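Local coordinates for uncharacterized protein (Chaetomium thermophilum, PDB 3LPZ), which probably acts in the Get pathway of tail-anchored protein biogenesis, as a Get4 protein that binds Get5 and offers surfaces for multiple interactions, at residues R114-S125 with L138-E149. Numbering follows the deposited sequence. Where two conformers were deposited one is given.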
ATOM      1  N   ARG A 114     -11.989  12.127   6.975  1.00 23.33           N
ATOM      2  CA  ARG A 114     -10.620  11.537   6.902  1.00 23.64           C
ATOM      3  C   ARG A 114     -10.320  10.875   5.545  1.00 23.81           C
ATOM      4  O   ARG A 114      -9.189  10.927   5.054  1.00 24.13           O
ATOM      5  CB  ARG A 114     -10.312  10.566   8.061  1.00 22.89           C
ATOM      6  CG  ARG A 114      -8.828  10.274   8.140  1.00 24.74           C
ATOM      7  CD  ARG A 114      -8.464   9.247   9.195  1.00 24.36           C
ATOM      8  NE  ARG A 114      -8.855   7.919   8.751  1.00 25.57           N
ATOM      9  CZ  ARG A 114      -8.506   6.798   9.363  1.00 26.22           C
ATOM     10  NH1 ARG A 114      -7.750   6.844  10.459  1.00 25.34           N
ATOM     11  NH2 ARG A 114      -8.914   5.631   8.867  1.00 27.28           N
ATOM     12  N   LYS A 115     -11.338  10.268   4.944  1.00 24.40           N
ATOM     13  CA  LYS A 115     -11.228   9.638   3.617  1.00 25.91           C
ATOM     14  C   LYS A 115     -10.830  10.657   2.544  1.00 24.89           C
ATOM     15  O   LYS A 115      -9.934  10.401   1.735  1.00 25.45           O
ATOM     16  CB  LYS A 115     -12.566   9.000   3.191  1.00 26.73           C
ATOM     17  CG  LYS A 115     -13.086   7.879   4.088  1.00 31.94           C
ATOM     18  CD  LYS A 115     -14.483   7.408   3.612  1.00 37.48           C
ATOM     19  CE  LYS A 115     -14.875   6.045   4.202  1.00 40.96           C
ATOM     20  NZ  LYS A 115     -14.654   5.984   5.679  1.00 44.08           N
ATOM     21  N   ARG A 116     -11.524  11.785   2.532  1.00 24.30           N
ATOM     22  CA  ARG A 116     -11.198  12.894   1.625  0.50 24.26           C
ATOM     23  C   ARG A 116      -9.795  13.432   1.927  1.00 22.82           C
ATOM     24  O   ARG A 116      -9.013  13.657   1.013  1.00 22.16           O
ATOM     25  CB  ARG A 116     -12.234  14.020   1.740  0.50 25.15           C
ATOM     26  CG  ARG A 116     -12.101  15.161   0.696  0.50 28.63           C
ATOM     27  CD  ARG A 116     -13.121  16.266   0.997  0.50 34.01           C
ATOM     28  NE  ARG A 116     -13.012  17.444   0.131  0.50 37.69           N
ATOM     29  CZ  ARG A 116     -12.315  17.485  -0.999  0.50 38.02           C
ATOM     30  NH1 ARG A 116     -11.668  16.406  -1.409  0.50 38.22           N
ATOM     31  NH2 ARG A 116     -12.266  18.602  -1.714  0.50 36.01           N
ATOM     32  N   PHE A 117      -9.477  13.632   3.204  1.00 21.08           N
ATOM     33  CA  PHE A 117      -8.156  14.152   3.574  1.00 19.33           C
ATOM     34  C   PHE A 117      -7.052  13.226   3.039  1.00 19.22           C
ATOM     35  O   PHE A 117      -6.077  13.702   2.440  1.00 19.19           O
ATOM     36  CB  PHE A 117      -8.020  14.328   5.084  1.00 18.92           C
ATOM     37  CG  PHE A 117      -6.658  14.766   5.514  1.00 18.69           C
ATOM     38  CD1 PHE A 117      -6.195  16.058   5.225  1.00 17.62           C
ATOM     39  CD2 PHE A 117      -5.800  13.872   6.171  1.00 18.52           C
ATOM     40  CE1 PHE A 117      -4.899  16.478   5.623  1.00 17.15           C
ATOM     41  CE2 PHE A 117      -4.504  14.288   6.561  1.00 19.82           C
ATOM     42  CZ  PHE A 117      -4.063  15.601   6.286  1.00 18.06           C
ATOM     43  N   VAL A 118      -7.215  11.914   3.234  1.00 18.27           N
ATOM     44  CA  VAL A 118      -6.189  10.953   2.819  1.00 18.41           C
ATOM     45  C   VAL A 118      -6.022  10.988   1.309  1.00 18.98           C
ATOM     46  O   VAL A 118      -4.893  11.033   0.804  1.00 18.46           O
ATOM     47  CB  VAL A 118      -6.462   9.499   3.338  1.00 18.33           C
ATOM     48  CG1 VAL A 118      -5.636   8.435   2.543  1.00 17.36           C
ATOM     49  CG2 VAL A 118      -6.155   9.420   4.871  1.00 18.32           C
ATOM     50  N   LYS A 119      -7.144  10.976   0.592  1.00 19.90           N
ATOM     51  CA  LYS A 119      -7.116  11.099  -0.854  1.00 21.85           C
ATOM     52  C   LYS A 119      -6.390  12.370  -1.326  1.00 20.76           C
ATOM     53  O   LYS A 119      -5.525  12.298  -2.214  1.00 20.56           O
ATOM     54  CB  LYS A 119      -8.543  11.072  -1.396  1.00 23.24           C
ATOM     55  CG  LYS A 119      -8.665  10.750  -2.855  1.00 30.38           C
ATOM     56  CD  LYS A 119      -8.685  11.997  -3.742  1.00 38.52           C
ATOM     57  CE  LYS A 119      -9.070  11.620  -5.185  1.00 43.02           C
ATOM     58  NZ  LYS A 119      -8.205  12.335  -6.186  1.00 47.24           N
ATOM     59  N   GLU A 120      -6.733  13.517  -0.738  1.00 19.42           N
ATOM     60  CA  GLU A 120      -6.136  14.786  -1.165  1.00 19.28           C
ATOM     61  C   GLU A 120      -4.638  14.827  -0.890  1.00 18.73           C
ATOM     62  O   GLU A 120      -3.859  15.241  -1.759  1.00 18.36           O
ATOM     63  CB  GLU A 120      -6.838  15.994  -0.520  1.00 20.60           C
ATOM     64  CG  GLU A 120      -8.328  16.145  -0.951  1.00 22.72           C
ATOM     65  CD  GLU A 120      -8.521  16.458  -2.448  1.00 28.42           C
ATOM     66  OE1 GLU A 120      -7.602  16.974  -3.125  1.00 30.38           O
ATOM     67  OE2 GLU A 120      -9.613  16.178  -2.955  1.00 31.27           O
ATOM     68  N   MET A 121      -4.260  14.412   0.316  1.00 17.33           N
ATOM     69  CA  MET A 121      -2.882  14.453   0.797  1.00 18.39           C
ATOM     70  C   MET A 121      -1.978  13.569  -0.110  1.00 18.11           C
ATOM     71  O   MET A 121      -0.894  13.994  -0.551  1.00 17.27           O
ATOM     72  CB  MET A 121      -2.887  13.957   2.265  1.00 18.97           C
ATOM     73  CG  MET A 121      -1.538  13.690   2.917  1.00 22.83           C
ATOM     74  SD  MET A 121      -1.685  12.806   4.506  1.00 24.29           S
ATOM     75  CE  MET A 121      -1.944  11.090   4.033  1.00 22.99           C
ATOM     76  N   ILE A 122      -2.437  12.347  -0.397  1.00 18.45           N
ATOM     77  CA  ILE A 122      -1.690  11.441  -1.276  1.00 19.00           C
ATOM     78  C   ILE A 122      -1.559  12.038  -2.683  1.00 19.06           C
ATOM     79  O   ILE A 122      -0.474  11.962  -3.274  1.00 19.38           O
ATOM     80  CB  ILE A 122      -2.330  10.036  -1.353  1.00 18.90           C
ATOM     81  CG1 ILE A 122      -2.236   9.305   0.010  1.00 20.93           C
ATOM     82  CG2 ILE A 122      -1.703   9.167  -2.522  1.00 20.78           C
ATOM     83  CD1 ILE A 122      -0.836   8.954   0.455  1.00 22.45           C
ATOM     84  N   ASP A 123      -2.645  12.626  -3.194  1.00 19.05           N
ATOM     85  CA  ASP A 123      -2.670  13.220  -4.538  1.00 20.42           C
ATOM     86  C   ASP A 123      -1.729  14.419  -4.601  1.00 19.44           C
ATOM     87  O   ASP A 123      -0.962  14.565  -5.554  1.00 19.87           O
ATOM     88  CB  ASP A 123      -4.093  13.647  -4.959  1.00 21.49           C
ATOM     89  CG  ASP A 123      -4.105  14.404  -6.272  1.00 25.01           C
ATOM     90  OD1 ASP A 123      -4.095  13.757  -7.345  1.00 31.08           O
ATOM     91  OD2 ASP A 123      -4.089  15.646  -6.245  1.00 28.11           O
ATOM     92  N   TRP A 124      -1.740  15.264  -3.584  1.00 18.22           N
ATOM     93  CA  TRP A 124      -0.744  16.341  -3.569  1.00 17.96           C
ATOM     94  C   TRP A 124       0.679  15.742  -3.585  1.00 17.76           C
ATOM     95  O   TRP A 124       1.549  16.222  -4.294  1.00 17.79           O
ATOM     96  CB  TRP A 124      -0.946  17.258  -2.364  1.00 16.68           C
ATOM     97  CG  TRP A 124       0.297  18.028  -1.965  1.00 17.67           C
ATOM     98  CD1 TRP A 124       0.772  19.201  -2.525  1.00 16.30           C
ATOM     99  CD2 TRP A 124       1.213  17.690  -0.916  1.00 16.99           C
ATOM    100  NE1 TRP A 124       1.896  19.608  -1.864  1.00 17.38           N
ATOM    101  CE2 TRP A 124       2.202  18.698  -0.885  1.00 17.75           C
ATOM    102  CE3 TRP A 124       1.287  16.634   0.013  1.00 18.81           C
ATOM    103  CZ2 TRP A 124       3.266  18.684   0.034  1.00 17.14           C
ATOM    104  CZ3 TRP A 124       2.343  16.612   0.922  1.00 17.32           C
ATOM    105  CH2 TRP A 124       3.320  17.642   0.927  1.00 18.36           C
ATOM    106  N   SER A 125       0.900  14.673  -2.825  1.00 17.94           N
ATOM    107  CA  SER A 125       2.246  14.098  -2.739  1.00 18.29           C
ATOM    108  C   SER A 125       2.688  13.472  -4.096  1.00 19.30           C
ATOM    109  O   SER A 125       3.872  13.433  -4.399  1.00 20.01           O
ATOM    110  CB  SER A 125       2.339  13.095  -1.593  1.00 17.57           C
ATOM    111  OG  SER A 125       1.794  11.830  -1.951  1.00 17.51           O
ATOM    112  N   LEU A 138       4.113   8.727   3.658  1.00 14.79           N
ATOM    113  CA  LEU A 138       2.660   8.909   3.831  1.00 15.17           C
ATOM    114  C   LEU A 138       1.903   7.598   3.598  1.00 15.82           C
ATOM    115  O   LEU A 138       1.019   7.234   4.401  1.00 15.38           O
ATOM    116  CB  LEU A 138       2.121  10.015   2.925  1.00 15.22           C
ATOM    117  CG  LEU A 138       2.560  11.457   3.227  1.00 15.02           C
ATOM    118  CD1 LEU A 138       1.901  12.387   2.204  1.00 16.54           C
ATOM    119  CD2 LEU A 138       2.158  11.899   4.653  1.00 17.30           C
ATOM    120  N   HIS A 139       2.275   6.858   2.537  1.00 15.61           N
ATOM    121  CA  HIS A 139       1.674   5.533   2.296  1.00 16.30           C
ATOM    122  C   HIS A 139       1.923   4.590   3.480  1.00 16.81           C
ATOM    123  O   HIS A 139       1.018   3.851   3.898  1.00 17.01           O
ATOM    124  CB  HIS A 139       2.219   4.863   1.021  1.00 16.23           C
ATOM    125  CG  HIS A 139       1.577   5.350  -0.242  1.00 17.72           C
ATOM    126  ND1 HIS A 139       0.216   5.289  -0.458  1.00 18.72           N
ATOM    127  CD2 HIS A 139       2.108   5.897  -1.365  1.00 18.05           C
ATOM    128  CE1 HIS A 139      -0.069   5.768  -1.661  1.00 18.31           C
ATOM    129  NE2 HIS A 139       1.061   6.149  -2.232  1.00 19.02           N
ATOM    130  N   HIS A 140       3.148   4.590   4.000  1.00 16.21           N
ATOM    131  CA  HIS A 140       3.451   3.777   5.160  1.00 16.77           C
ATOM    132  C   HIS A 140       2.528   4.065   6.373  1.00 17.09           C
ATOM    133  O   HIS A 140       1.937   3.159   6.951  1.00 16.90           O
ATOM    134  CB  HIS A 140       4.902   3.923   5.596  1.00 16.32           C
ATOM    135  CG  HIS A 140       5.203   3.143   6.846  1.00 17.38           C
ATOM    136  ND1 HIS A 140       5.350   1.772   6.839  1.00 17.43           N
ATOM    137  CD2 HIS A 140       5.336   3.535   8.137  1.00 17.57           C
ATOM    138  CE1 HIS A 140       5.570   1.352   8.079  1.00 19.35           C
ATOM    139  NE2 HIS A 140       5.578   2.402   8.884  1.00 19.34           N
ATOM    140  N   VAL A 141       2.476   5.323   6.780  1.00 17.20           N
ATOM    141  CA  VAL A 141       1.652   5.710   7.910  1.00 17.34           C
ATOM    142  C   VAL A 141       0.145   5.427   7.700  1.00 17.17           C
ATOM    143  O   VAL A 141      -0.490   4.871   8.582  1.00 16.49           O
ATOM    144  CB  VAL A 141       1.928   7.163   8.345  1.00 17.28           C
ATOM    145  CG1 VAL A 141       0.995   7.536   9.531  1.00 18.12           C
ATOM    146  CG2 VAL A 141       3.437   7.300   8.744  1.00 18.05           C
ATOM    147  N   VAL A 142      -0.405   5.767   6.538  1.00 16.90           N
ATOM    148  CA  VAL A 142      -1.808   5.484   6.247  1.00 17.59           C
ATOM    149  C   VAL A 142      -2.009   3.962   6.313  1.00 18.06           C
ATOM    150  O   VAL A 142      -2.972   3.463   6.897  1.00 17.28           O
ATOM    151  CB  VAL A 142      -2.211   6.026   4.839  1.00 17.85           C
ATOM    152  CG1 VAL A 142      -3.582   5.479   4.387  1.00 18.70           C
ATOM    153  CG2 VAL A 142      -2.199   7.569   4.846  1.00 19.00           C
ATOM    154  N   GLY A 143      -1.061   3.232   5.724  1.00 18.70           N
ATOM    155  CA  GLY A 143      -1.124   1.779   5.727  1.00 19.48           C
ATOM    156  C   GLY A 143      -1.121   1.213   7.137  1.00 20.06           C
ATOM    157  O   GLY A 143      -1.922   0.310   7.440  1.00 20.35           O
ATOM    158  N   THR A 144      -0.262   1.750   8.010  1.00 19.50           N
ATOM    159  CA  THR A 144      -0.230   1.259   9.405  1.00 20.33           C
ATOM    160  C   THR A 144      -1.512   1.602  10.188  1.00 20.56           C
ATOM    161  O   THR A 144      -1.983   0.799  11.008  1.00 19.27           O
ATOM    162  CB  THR A 144       0.986   1.724  10.214  1.00 20.45           C
ATOM    163  OG1 THR A 144       0.874   3.143  10.471  1.00 26.29           O
ATOM    164  CG2 THR A 144       2.266   1.428   9.433  1.00 18.29           C
ATOM    165  N   LEU A 145      -2.074   2.766   9.921  1.00 20.18           N
ATOM    166  CA  LEU A 145      -3.347   3.136  10.510  1.00 21.83           C
ATOM    167  C   LEU A 145      -4.449   2.165  10.090  1.00 21.33           C
ATOM    168  O   LEU A 145      -5.228   1.711  10.933  1.00 22.04           O
ATOM    169  CB  LEU A 145      -3.710   4.589  10.140  1.00 22.64           C
ATOM    170  CG  LEU A 145      -3.517   5.740  11.138  1.00 26.66           C
ATOM    171  CD1 LEU A 145      -2.476   5.517  12.260  1.00 27.98           C
ATOM    172  CD2 LEU A 145      -3.264   7.052  10.391  1.00 28.23           C
ATOM    173  N   TYR A 146      -4.529   1.861   8.799  1.00 20.79           N
ATOM    174  CA  TYR A 146      -5.508   0.875   8.311  1.00 21.22           C
ATOM    175  C   TYR A 146      -5.342  -0.509   8.960  1.00 21.39           C
ATOM    176  O   TYR A 146      -6.343  -1.129   9.354  1.00 21.67           O
ATOM    177  CB  TYR A 146      -5.540   0.763   6.777  1.00 20.72           C
ATOM    178  CG  TYR A 146      -6.081   1.981   6.045  1.00 22.68           C
ATOM    179  CD1 TYR A 146      -6.853   2.951   6.696  1.00 24.86           C
ATOM    180  CD2 TYR A 146      -5.836   2.155   4.678  1.00 23.24           C
ATOM    181  CE1 TYR A 146      -7.354   4.085   5.993  1.00 25.32           C
ATOM    182  CE2 TYR A 146      -6.331   3.276   3.984  1.00 24.40           C
ATOM    183  CZ  TYR A 146      -7.082   4.222   4.644  1.00 25.04           C
ATOM    184  OH  TYR A 146      -7.550   5.314   3.937  1.00 27.06           O
ATOM    185  N   VAL A 147      -4.098  -0.986   9.077  1.00 21.08           N
ATOM    186  CA  VAL A 147      -3.817  -2.189   9.874  1.00 21.75           C
ATOM    187  C   VAL A 147      -4.374  -2.136  11.312  1.00 22.98           C
ATOM    188  O   VAL A 147      -5.073  -3.069  11.722  1.00 23.58           O
ATOM    189  CB  VAL A 147      -2.311  -2.545   9.917  1.00 21.01           C
ATOM    190  CG1 VAL A 147      -2.041  -3.739  10.926  1.00 21.89           C
ATOM    191  CG2 VAL A 147      -1.803  -2.864   8.511  1.00 19.26           C
ATOM    192  N   GLU A 148      -4.072  -1.072  12.063  1.00 24.74           N
ATOM    193  CA  GLU A 148      -4.592  -0.901  13.443  1.00 26.68           C
ATOM    194  C   GLU A 148      -6.114  -0.965  13.527  1.00 26.91           C
ATOM    195  O   GLU A 148      -6.674  -1.445  14.509  1.00 27.52           O
ATOM    196  CB  GLU A 148      -4.150   0.438  14.049  1.00 27.82           C
ATOM    197  CG  GLU A 148      -2.666   0.557  14.287  1.00 32.73           C
ATOM    198  CD  GLU A 148      -2.236   1.975  14.646  1.00 39.32           C
ATOM    199  OE1 GLU A 148      -3.115   2.876  14.793  1.00 42.29           O
ATOM    200  OE2 GLU A 148      -1.008   2.176  14.785  1.00 41.91           O
ATOM    201  N   GLU A 149      -6.781  -0.457  12.504  1.00 27.22           N
ATOM    202  CA  GLU A 149      -8.233  -0.395  12.461  1.00 27.75           C
ATOM    203  C   GLU A 149      -8.848  -1.649  11.831  1.00 27.81           C
ATOM    204  O   GLU A 149     -10.062  -1.689  11.613  1.00 27.72           O
ATOM    205  CB  GLU A 149      -8.654   0.826  11.632  1.00 28.07           C
ATOM    206  CG  GLU A 149      -8.300   2.134  12.285  1.00 29.86           C
ATOM    207  CD  GLU A 149      -8.104   3.267  11.284  1.00 32.90           C
ATOM    208  OE1 GLU A 149      -8.678   3.212  10.169  1.00 34.46           O
ATOM    209  OE2 GLU A 149      -7.385   4.232  11.626  1.00 34.77           O
TER
HETATM  210  O   HOH W   1      -9.640   7.075   5.969  1.00 31.29           O
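Arg114 and Glu149 close one end of the packing between helix 112-128 and helix 136-148, a worked example of how neighbouring antiparallel helices combine a polar clasp with an apolar seam. With CG anti to the backbone N (chi1 -166°) and a bend at chi3, the arginine reaches across end-on. Arg114 NH1 gives a nearly straight bond to Glu149 OE2 (2.9 Å) and Arg114 NH2 another to Glu149 OE1 (2.8 Å), both on the syn sides of the carboxylate. NH2 also lies at the edge of the Tyr146 ring, while NE donates to a water that is weakly linked to Tyr146 OH. A leucine in place of Arg114 would probably leave the Glu149 carboxylate without its charged mate and the water without the N-H of NE.

Farther along, Val118 CG1 meets Val142 CG1 tip to tip. Met121 can be followed outward: CB leads to CG, which touches Leu138 CD1 at 3.7 Å; SD lies 4.0 Å from Leu138 CD2; and CE, turned by the bend at chi3, ends 3.6 Å from Val142 CG2. Ile122 sets CD1 over one face of the His139 ring in a CH-pi contact, 4.1 Å from the centroid; His158 and Ala133 take up that ring's nitrogens. The axes of segments 114-125 and 138-148 run at 159°: two consecutive helices packed antiparallel, side by side, as is typical of the alpha-solenoid fold of Get4.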